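Local coordinates for protein inorganic pyrophosphatase (Neisseria gonorrhoeae, PDB 5TEA) that probably catalyses the magnesium-dependent hydrolysis of inorganic pyrophosphate to two phosphate ions, working as a homohexamer, at residues B[93-98]-B[117-122]; B[101-106]-B[159-164]. All coordinates share one frame; numbering follows the deposited sequence. Where two conformers were deposited one is given.

Contact 1: B[93-98]-B[117-122]; sequences VFLEAR and CVPADD
Leu95 reaches across to the flank of Pro119, its CD1 lying 3.8 Å from Pro119 CB while the two side chains cross obliquely. A chi1 of 72° puts Leu95 CG between its backbone N and carbonyl carbon, and from there the branch reaches a proline whose CB bond points away overall, although CB itself is touched. Ala97 faces Pro119 as an antiparallel non-hydrogen-bonded pair, with side chains that diverge. The CA atoms of Ala97 and Pro119 are 4.3 Å apart. A lone methyl suits Ala97, whose CB meets Cys117 CB at 3.9 Å and touches Val28 of strand 25-32; Cys117 packs on Val81 and Leu83. Arg98 and Val118 are a hydrogen-bonded pair whose side chains share one sheet face, where Arg98 CB touches the Val118 CG2 methyl at 4.1 Å. Arg98 N gives to Val118 O (2.7 Å), and Val118 N returns a bond to Arg98 O. Proline, lacking an N-H, fits a non-hydrogen-bonded position, and the next amide, Ala120 N, donates to Glu96 O at 3.0 Å. That oxygen is held again by a water, which also accepts from Asp121 N. Beyond Val118 the arginine leads away from the strand; its NE reaches a second water that donates to Ala120 O. Beside Phe94 and Leu95 a strand of a neighbouring subunit continues the sheet. These residues form the open end of the beta hairpin of strands 94-107 and 110-119, part of the twisted sheet at the heart of the soluble pyrophosphatase fold.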
ATOM      1  N   VAL B  93       8.488  -4.378 -17.380  1.00 17.76           N
ATOM      2  CA  VAL B  93       9.215  -3.239 -17.933  0.70 19.80           C
ATOM      3  C   VAL B  93      10.683  -3.616 -18.058  1.00 20.39           C
ATOM      4  O   VAL B  93      11.218  -4.406 -17.275  1.00 22.90           O
ATOM      5  CB  VAL B  93       9.045  -1.961 -17.082  0.70 23.91           C
ATOM      6  CG1 VAL B  93       7.568  -1.617 -16.896  0.70 24.20           C
ATOM      7  CG2 VAL B  93       9.753  -2.096 -15.746  0.70 14.81           C
ATOM      8  N   PHE B  94      11.343  -3.070 -19.074  1.00 21.07           N
ATOM      9  CA  PHE B  94      12.776  -3.253 -19.225  1.00 23.98           C
ATOM     10  C   PHE B  94      13.467  -1.910 -19.028  1.00 22.90           C
ATOM     11  O   PHE B  94      12.838  -0.853 -19.108  1.00 19.95           O
ATOM     12  CB  PHE B  94      13.131  -3.859 -20.585  1.00 21.55           C
ATOM     13  CG  PHE B  94      13.125  -2.867 -21.722  1.00 24.05           C
ATOM     14  CD1 PHE B  94      11.948  -2.577 -22.402  1.00 24.47           C
ATOM     15  CD2 PHE B  94      14.290  -2.235 -22.115  1.00 26.91           C
ATOM     16  CE1 PHE B  94      11.937  -1.665 -23.451  1.00 27.90           C
ATOM     17  CE2 PHE B  94      14.279  -1.308 -23.161  1.00 27.69           C
ATOM     18  CZ  PHE B  94      13.107  -1.039 -23.829  1.00 28.21           C
ATOM     19  N   LEU B  95      14.769  -1.963 -18.749  1.00 19.29           N
ATOM     20  CA  LEU B  95      15.527  -0.751 -18.459  1.00 22.09           C
ATOM     21  C   LEU B  95      17.002  -0.970 -18.771  1.00 19.83           C
ATOM     22  O   LEU B  95      17.501  -2.099 -18.767  1.00 17.44           O
ATOM     23  CB  LEU B  95      15.377  -0.327 -16.997  1.00 17.77           C
ATOM     24  CG  LEU B  95      16.106  -1.197 -15.949  1.00 18.68           C
ATOM     25  CD1 LEU B  95      16.330  -0.380 -14.683  1.00 21.88           C
ATOM     26  CD2 LEU B  95      15.306  -2.456 -15.617  1.00 21.29           C
ATOM     27  N   GLU B  96      17.691   0.134 -19.020  1.00 20.17           N
ATOM     28  CA  GLU B  96      19.144   0.141 -18.987  1.00 17.28           C
ATOM     29  C   GLU B  96      19.586   0.200 -17.535  1.00 17.60           C
ATOM     30  O   GLU B  96      19.110   1.044 -16.762  1.00 16.88           O
ATOM     31  CB  GLU B  96      19.685   1.334 -19.780  1.00 14.75           C
ATOM     32  CG  GLU B  96      19.289   1.245 -21.240  1.00 20.03           C
ATOM     33  CD  GLU B  96      19.978   2.286 -22.111  1.00 33.24           C
ATOM     34  OE1 GLU B  96      20.777   3.073 -21.568  1.00 31.81           O
ATOM     35  OE2 GLU B  96      19.711   2.315 -23.332  1.00 33.21           O
ATOM     36  N   ALA B  97      20.482  -0.707 -17.156  1.00 14.44           N
ATOM     37  CA  ALA B  97      20.882  -0.851 -15.765  1.00 16.10           C
ATOM     38  C   ALA B  97      22.397  -0.911 -15.657  1.00 17.16           C
ATOM     39  O   ALA B  97      23.066  -1.488 -16.516  1.00 19.06           O
ATOM     40  CB  ALA B  97      20.269  -2.108 -15.140  1.00 16.69           C
ATOM     41  N   ARG B  98      22.930  -0.342 -14.583  1.00 14.87           N
ATOM     42  CA  ARG B  98      24.366  -0.414 -14.338  1.00 22.30           C
ATOM     43  C   ARG B  98      24.677  -1.691 -13.570  1.00 20.95           C
ATOM     44  O   ARG B  98      24.009  -1.996 -12.577  1.00 16.08           O
ATOM     45  CB  ARG B  98      24.856   0.812 -13.559  1.00 19.98           C
ATOM     46  CG  ARG B  98      26.242   0.633 -12.934  1.00 18.77           C
ATOM     47  CD  ARG B  98      26.702   1.878 -12.176  1.00 30.19           C
ATOM     48  NE  ARG B  98      27.116   2.946 -13.080  1.00 33.45           N
ATOM     49  CZ  ARG B  98      28.326   3.059 -13.625  1.00 33.78           C
ATOM     50  NH1 ARG B  98      29.279   2.171 -13.365  1.00 30.57           N
ATOM     51  NH2 ARG B  98      28.586   4.073 -14.435  1.00 42.23           N
ATOM     52  N   CYS B 117      22.428  -5.164 -10.006  1.00 16.22           N
ATOM     53  CA  CYS B 117      22.293  -3.989 -10.856  1.00 19.41           C
ATOM     54  C   CYS B 117      21.508  -2.913 -10.130  1.00 19.99           C
ATOM     55  O   CYS B 117      20.743  -3.193  -9.199  1.00 16.05           O
ATOM     56  CB  CYS B 117      21.553  -4.305 -12.170  1.00 17.62           C
ATOM     57  SG  CYS B 117      22.422  -5.384 -13.315  1.00 20.54           S
ATOM     58  N   VAL B 118      21.667  -1.684 -10.617  1.00 13.63           N
ATOM     59  CA  VAL B 118      20.777  -0.568 -10.294  1.00 13.79           C
ATOM     60  C   VAL B 118      20.373   0.087 -11.608  1.00 13.20           C
ATOM     61  O   VAL B 118      21.062  -0.071 -12.629  1.00 16.64           O
ATOM     62  CB  VAL B 118      21.461   0.457  -9.356  1.00 15.35           C
ATOM     63  CG1 VAL B 118      21.746  -0.186  -7.983  1.00 15.66           C
ATOM     64  CG2 VAL B 118      22.772   0.981  -9.998  1.00 14.95           C
ATOM     65  N   PRO B 119      19.275   0.836 -11.625  1.00 11.15           N
ATOM     66  CA  PRO B 119      18.943   1.593 -12.841  1.00 14.35           C
ATOM     67  C   PRO B 119      20.107   2.496 -13.222  1.00 17.27           C
ATOM     68  O   PRO B 119      20.770   3.079 -12.356  1.00 15.17           O
ATOM     69  CB  PRO B 119      17.712   2.413 -12.432  1.00 13.49           C
ATOM     70  CG  PRO B 119      17.128   1.656 -11.258  1.00 13.11           C
ATOM     71  CD  PRO B 119      18.333   1.126 -10.528  1.00 17.97           C
ATOM     72  N   ALA B 120      20.363   2.594 -14.530  1.00 16.93           N
ATOM     73  CA  ALA B 120      21.532   3.350 -14.985  1.00 21.41           C
ATOM     74  C   ALA B 120      21.356   4.849 -14.774  1.00 20.05           C
ATOM     75  O   ALA B 120      22.346   5.571 -14.626  1.00 17.38           O
ATOM     76  CB  ALA B 120      21.824   3.061 -16.458  1.00 15.63           C
ATOM     77  N   ASP B 121      20.116   5.323 -14.730  1.00 16.74           N
ATOM     78  CA  ASP B 121      19.791   6.741 -14.555  1.00 16.35           C
ATOM     79  C   ASP B 121      18.839   6.800 -13.356  1.00 20.69           C
ATOM     80  O   ASP B 121      17.631   6.626 -13.511  1.00 16.40           O
ATOM     81  CB  ASP B 121      19.170   7.290 -15.852  1.00 18.52           C
ATOM     82  CG  ASP B 121      18.951   8.797 -15.831  1.00 22.43           C
ATOM     83  OD1 ASP B 121      19.094   9.432 -14.770  1.00 24.27           O
ATOM     84  OD2 ASP B 121      18.615   9.345 -16.901  1.00 23.93           O
ATOM     85  N   ASP B 122      19.389   7.014 -12.161  1.00 15.38           N
ATOM     86  CA  ASP B 122      18.608   7.077 -10.918  1.00 20.09           C
ATOM     87  C   ASP B 122      18.718   8.489 -10.350  1.00 22.66           C
ATOM     88  O   ASP B 122      19.704   8.821  -9.684  1.00 22.01           O
ATOM     89  CB  ASP B 122      19.103   6.039  -9.906  1.00 19.20           C
ATOM     90  CG  ASP B 122      18.219   5.975  -8.652  1.00 26.94           C
ATOM     91  OD1 ASP B 122      17.537   6.965  -8.321  1.00 20.75           O
ATOM     92  OD2 ASP B 122      18.191   4.927  -7.996  1.00 28.43           O
TER
HETATM   93  O   HOH W   1      17.997   3.702 -16.227  1.00 19.43           O
HETATM   94  O   HOH W   2      24.997   4.739 -14.473  1.00 35.47           O

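Contact 2: B[101-106]-B[159-164]; sequences GVMKFV and TKVESW
Met103 lays its side chain over one face of the Trp164 indole, side by side and pointing the same way. Met103 CG sits 3.7 Å from the centroid of the six-membered ring, a CH-pi contact, and Met103 CB presses on the rim at Trp164 CZ3 (3.4 Å). With CG anti to the backbone N (chi1 -172°) the chain extends along the ring, then bends at chi3; SD stands obliquely to the indole in a Met-aromatic contact. An unbranched thioether suits this broad surface. Val161 fills the hollow between methionine and phenylalanine: its CG1 meets Met103 CG at 3.8 Å and also lies over the indole face, and its CG2 meets Phe105 CD1 at 3.7 Å. The Phe105 ring presents its edge to the Val161 backbone. On the other sheet face, Val106 CG2 nestles against the Glu162 chain, 3.5 Å from Glu162 OE2, while Lys104 CG rests near Ser163 OG before its amine leaves for Asp113. Trp164 NE1 is hydrogen-bonded to Glu144 OE1, and Ile140 and Ile143 pack on the indole. Glu162, whose N donates to Lys104 O (2.8 Å), and Ser163 both stand opposite Lys104. Met103-Trp164 and Phe105-Val161 pair on either side, and Glu162 has a helix-like backbone: a classic beta bulge in strand 159-165, packed against helix 137-149 through Met103 and Trp164, with Phe105 next to Asp112, a calcium ligand, and Tyr150, predicted to bind substrate.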
ATOM      1  N   GLY B 101      27.900  -5.611  -9.478  1.00 16.94           N
ATOM      2  CA  GLY B 101      28.499  -6.762  -8.830  1.00 21.68           C
ATOM      3  C   GLY B 101      27.810  -8.044  -9.263  1.00 18.48           C
ATOM      4  O   GLY B 101      26.946  -8.038 -10.147  1.00 17.70           O
ATOM      5  N   VAL B 102      28.215  -9.149  -8.639  1.00 16.23           N
ATOM      6  CA  VAL B 102      27.587 -10.445  -8.903  1.00 15.37           C
ATOM      7  C   VAL B 102      27.493 -11.236  -7.613  1.00 18.56           C
ATOM      8  O   VAL B 102      28.430 -11.255  -6.807  1.00 20.87           O
ATOM      9  CB  VAL B 102      28.323 -11.239 -10.006  1.00 16.14           C
ATOM     10  CG1 VAL B 102      29.835 -11.398  -9.705  1.00 18.08           C
ATOM     11  CG2 VAL B 102      27.632 -12.578 -10.280  1.00 17.68           C
ATOM     12  N   MET B 103      26.327 -11.850  -7.397  1.00 15.16           N
ATOM     13  CA  MET B 103      26.153 -12.820  -6.329  1.00 13.45           C
ATOM     14  C   MET B 103      26.448 -14.196  -6.917  1.00 15.39           C
ATOM     15  O   MET B 103      25.648 -14.713  -7.699  1.00 17.36           O
ATOM     16  CB  MET B 103      24.732 -12.745  -5.762  1.00 15.82           C
ATOM     17  CG  MET B 103      24.556 -13.585  -4.523  1.00 17.93           C
ATOM     18  SD  MET B 103      22.857 -13.531  -3.917  1.00 21.04           S
ATOM     19  CE  MET B 103      22.076 -14.694  -5.028  1.00 19.21           C
ATOM     20  N   LYS B 104      27.618 -14.770  -6.584  1.00 14.77           N
ATOM     21  CA  LYS B 104      27.927 -16.124  -7.022  1.00 15.71           C
ATOM     22  C   LYS B 104      27.104 -17.114  -6.210  1.00 18.81           C
ATOM     23  O   LYS B 104      27.146 -17.100  -4.975  1.00 23.21           O
ATOM     24  CB  LYS B 104      29.417 -16.429  -6.860  1.00 16.59           C
ATOM     25  CG  LYS B 104      30.301 -15.559  -7.736  1.00 30.44           C
ATOM     26  CD  LYS B 104      30.145 -15.910  -9.205  1.00 33.48           C
ATOM     27  CE  LYS B 104      30.769 -17.267  -9.511  1.00 31.17           C
ATOM     28  NZ  LYS B 104      30.791 -17.603 -10.963  1.00 30.27           N
ATOM     29  N   PHE B 105      26.376 -17.989  -6.898  1.00 17.57           N
ATOM     30  CA  PHE B 105      25.302 -18.719  -6.236  1.00 19.00           C
ATOM     31  C   PHE B 105      25.180 -20.102  -6.846  1.00 20.77           C
ATOM     32  O   PHE B 105      25.275 -20.271  -8.064  1.00 21.07           O
ATOM     33  CB  PHE B 105      23.988 -17.946  -6.365  1.00 20.94           C
ATOM     34  CG  PHE B 105      22.838 -18.533  -5.596  1.00 17.80           C
ATOM     35  CD1 PHE B 105      22.867 -18.609  -4.214  1.00 17.53           C
ATOM     36  CD2 PHE B 105      21.704 -18.958  -6.265  1.00 19.41           C
ATOM     37  CE1 PHE B 105      21.785 -19.148  -3.507  1.00 21.25           C
ATOM     38  CE2 PHE B 105      20.605 -19.481  -5.574  1.00 21.04           C
ATOM     39  CZ  PHE B 105      20.650 -19.572  -4.193  1.00 20.82           C
ATOM     40  N   VAL B 106      24.956 -21.087  -5.986  1.00 20.13           N
ATOM     41  CA  VAL B 106      24.751 -22.461  -6.404  1.00 19.45           C
ATOM     42  C   VAL B 106      23.364 -22.863  -5.943  1.00 23.70           C
ATOM     43  O   VAL B 106      23.010 -22.665  -4.773  1.00 23.85           O
ATOM     44  CB  VAL B 106      25.834 -23.395  -5.836  1.00 22.06           C
ATOM     45  CG1 VAL B 106      25.517 -24.845  -6.178  1.00 25.35           C
ATOM     46  CG2 VAL B 106      27.204 -22.990  -6.403  1.00 21.25           C
ATOM     47  N   THR B 159      21.265 -24.369  -1.622  1.00 23.71           N
ATOM     48  CA  THR B 159      21.020 -22.958  -1.921  1.00 22.53           C
ATOM     49  C   THR B 159      22.140 -22.219  -1.194  1.00 27.77           C
ATOM     50  O   THR B 159      22.049 -22.007   0.018  1.00 25.88           O
ATOM     51  CB  THR B 159      19.637 -22.466  -1.450  1.00 22.97           C
ATOM     52  OG1 THR B 159      19.476 -22.718  -0.040  1.00 25.96           O
ATOM     53  CG2 THR B 159      18.511 -23.163  -2.219  1.00 25.79           C
ATOM     54  N   LYS B 160      23.203 -21.842  -1.906  1.00 19.75           N
ATOM     55  CA  LYS B 160      24.393 -21.332  -1.236  1.00 23.58           C
ATOM     56  C   LYS B 160      24.980 -20.160  -1.996  1.00 21.03           C
ATOM     57  O   LYS B 160      25.395 -20.308  -3.149  1.00 18.63           O
ATOM     58  CB  LYS B 160      25.460 -22.414  -1.076  1.00 26.85           C
ATOM     59  CG  LYS B 160      26.712 -21.934  -0.354  1.00 29.78           C
ATOM     60  CD  LYS B 160      26.358 -21.302   0.985  1.00 31.20           C
ATOM     61  CE  LYS B 160      27.606 -21.000   1.816  1.00 37.98           C
ATOM     62  NZ  LYS B 160      27.255 -20.295   3.092  1.00 44.20           N
ATOM     63  N   VAL B 161      25.061 -19.018  -1.325  1.00 18.16           N
ATOM     64  CA  VAL B 161      25.823 -17.878  -1.832  1.00 15.97           C
ATOM     65  C   VAL B 161      27.297 -18.118  -1.533  1.00 21.71           C
ATOM     66  O   VAL B 161      27.700 -18.193  -0.366  1.00 22.12           O
ATOM     67  CB  VAL B 161      25.341 -16.563  -1.206  1.00 19.65           C
ATOM     68  CG1 VAL B 161      26.231 -15.409  -1.702  1.00 19.16           C
ATOM     69  CG2 VAL B 161      23.840 -16.323  -1.524  1.00 20.39           C
ATOM     70  N   GLU B 162      28.100 -18.254  -2.592  1.00 18.27           N
ATOM     71  CA  GLU B 162      29.499 -18.639  -2.465  1.00 21.02           C
ATOM     72  C   GLU B 162      30.416 -17.451  -2.248  1.00 24.29           C
ATOM     73  O   GLU B 162      31.424 -17.581  -1.545  1.00 23.79           O
ATOM     74  CB  GLU B 162      29.962 -19.383  -3.718  1.00 23.33           C
ATOM     75  CG  GLU B 162      29.145 -20.620  -4.038  1.00 36.37           C
ATOM     76  CD  GLU B 162      29.441 -21.789  -3.107  1.00 45.42           C
ATOM     77  OE1 GLU B 162      30.223 -21.625  -2.149  1.00 48.41           O
ATOM     78  OE2 GLU B 162      28.889 -22.882  -3.336  1.00 45.53           O
ATOM     79  N   SER B 163      30.076 -16.305  -2.834  1.00 26.76           N
ATOM     80  CA  SER B 163      30.883 -15.096  -2.732  1.00 25.78           C
ATOM     81  C   SER B 163      30.129 -13.964  -3.402  1.00 23.93           C
ATOM     82  O   SER B 163      29.156 -14.175  -4.133  1.00 22.03           O
ATOM     83  CB  SER B 163      32.251 -15.258  -3.390  1.00 27.64           C
ATOM     84  OG  SER B 163      32.119 -15.362  -4.800  1.00 24.47           O
ATOM     85  N   TRP B 164      30.615 -12.752  -3.154  1.00 21.05           N
ATOM     86  CA  TRP B 164      30.130 -11.544  -3.801  1.00 17.44           C
ATOM     87  C   TRP B 164      31.263 -11.010  -4.659  1.00 19.67           C
ATOM     88  O   TRP B 164      32.370 -10.801  -4.153  1.00 28.52           O
ATOM     89  CB  TRP B 164      29.700 -10.514  -2.766  1.00 19.68           C
ATOM     90  CG  TRP B 164      28.476 -10.921  -2.024  1.00 17.17           C
ATOM     91  CD1 TRP B 164      28.419 -11.541  -0.817  1.00 20.00           C
ATOM     92  CD2 TRP B 164      27.122 -10.715  -2.438  1.00 13.55           C
ATOM     93  NE1 TRP B 164      27.104 -11.731  -0.442  1.00 20.71           N
ATOM     94  CE2 TRP B 164      26.291 -11.240  -1.425  1.00 17.14           C
ATOM     95  CE3 TRP B 164      26.531 -10.145  -3.566  1.00 18.91           C
ATOM     96  CZ2 TRP B 164      24.912 -11.203  -1.504  1.00 17.15           C
ATOM     97  CZ3 TRP B 164      25.154 -10.109  -3.642  1.00 19.98           C
ATOM     98  CH2 TRP B 164      24.361 -10.632  -2.622  1.00 21.05           C
TER

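How the contacts relate
Strand 94-107 is the thread common to both contacts: its first part serves contact 1 and its later part contact 2, with centres 21 Å apart on opposite sides of the chain's centre. Along the sequence the segments alternate, 93-98 and 101-106 coming first, then 117-122 and finally 159-164. Contact 1 pairs the open end of a local hairpin, whereas contact 2 brings in a strand from beyond helix 137-149. Strand 94-107 thus pairs with both 110-119 and 159-165 in one mixed sheet. Contact 1 lies by the interface with a second subunit, and contact 2 nearer the bound calcium ion, so a single long strand spans from the assembly contact to the metal-site side.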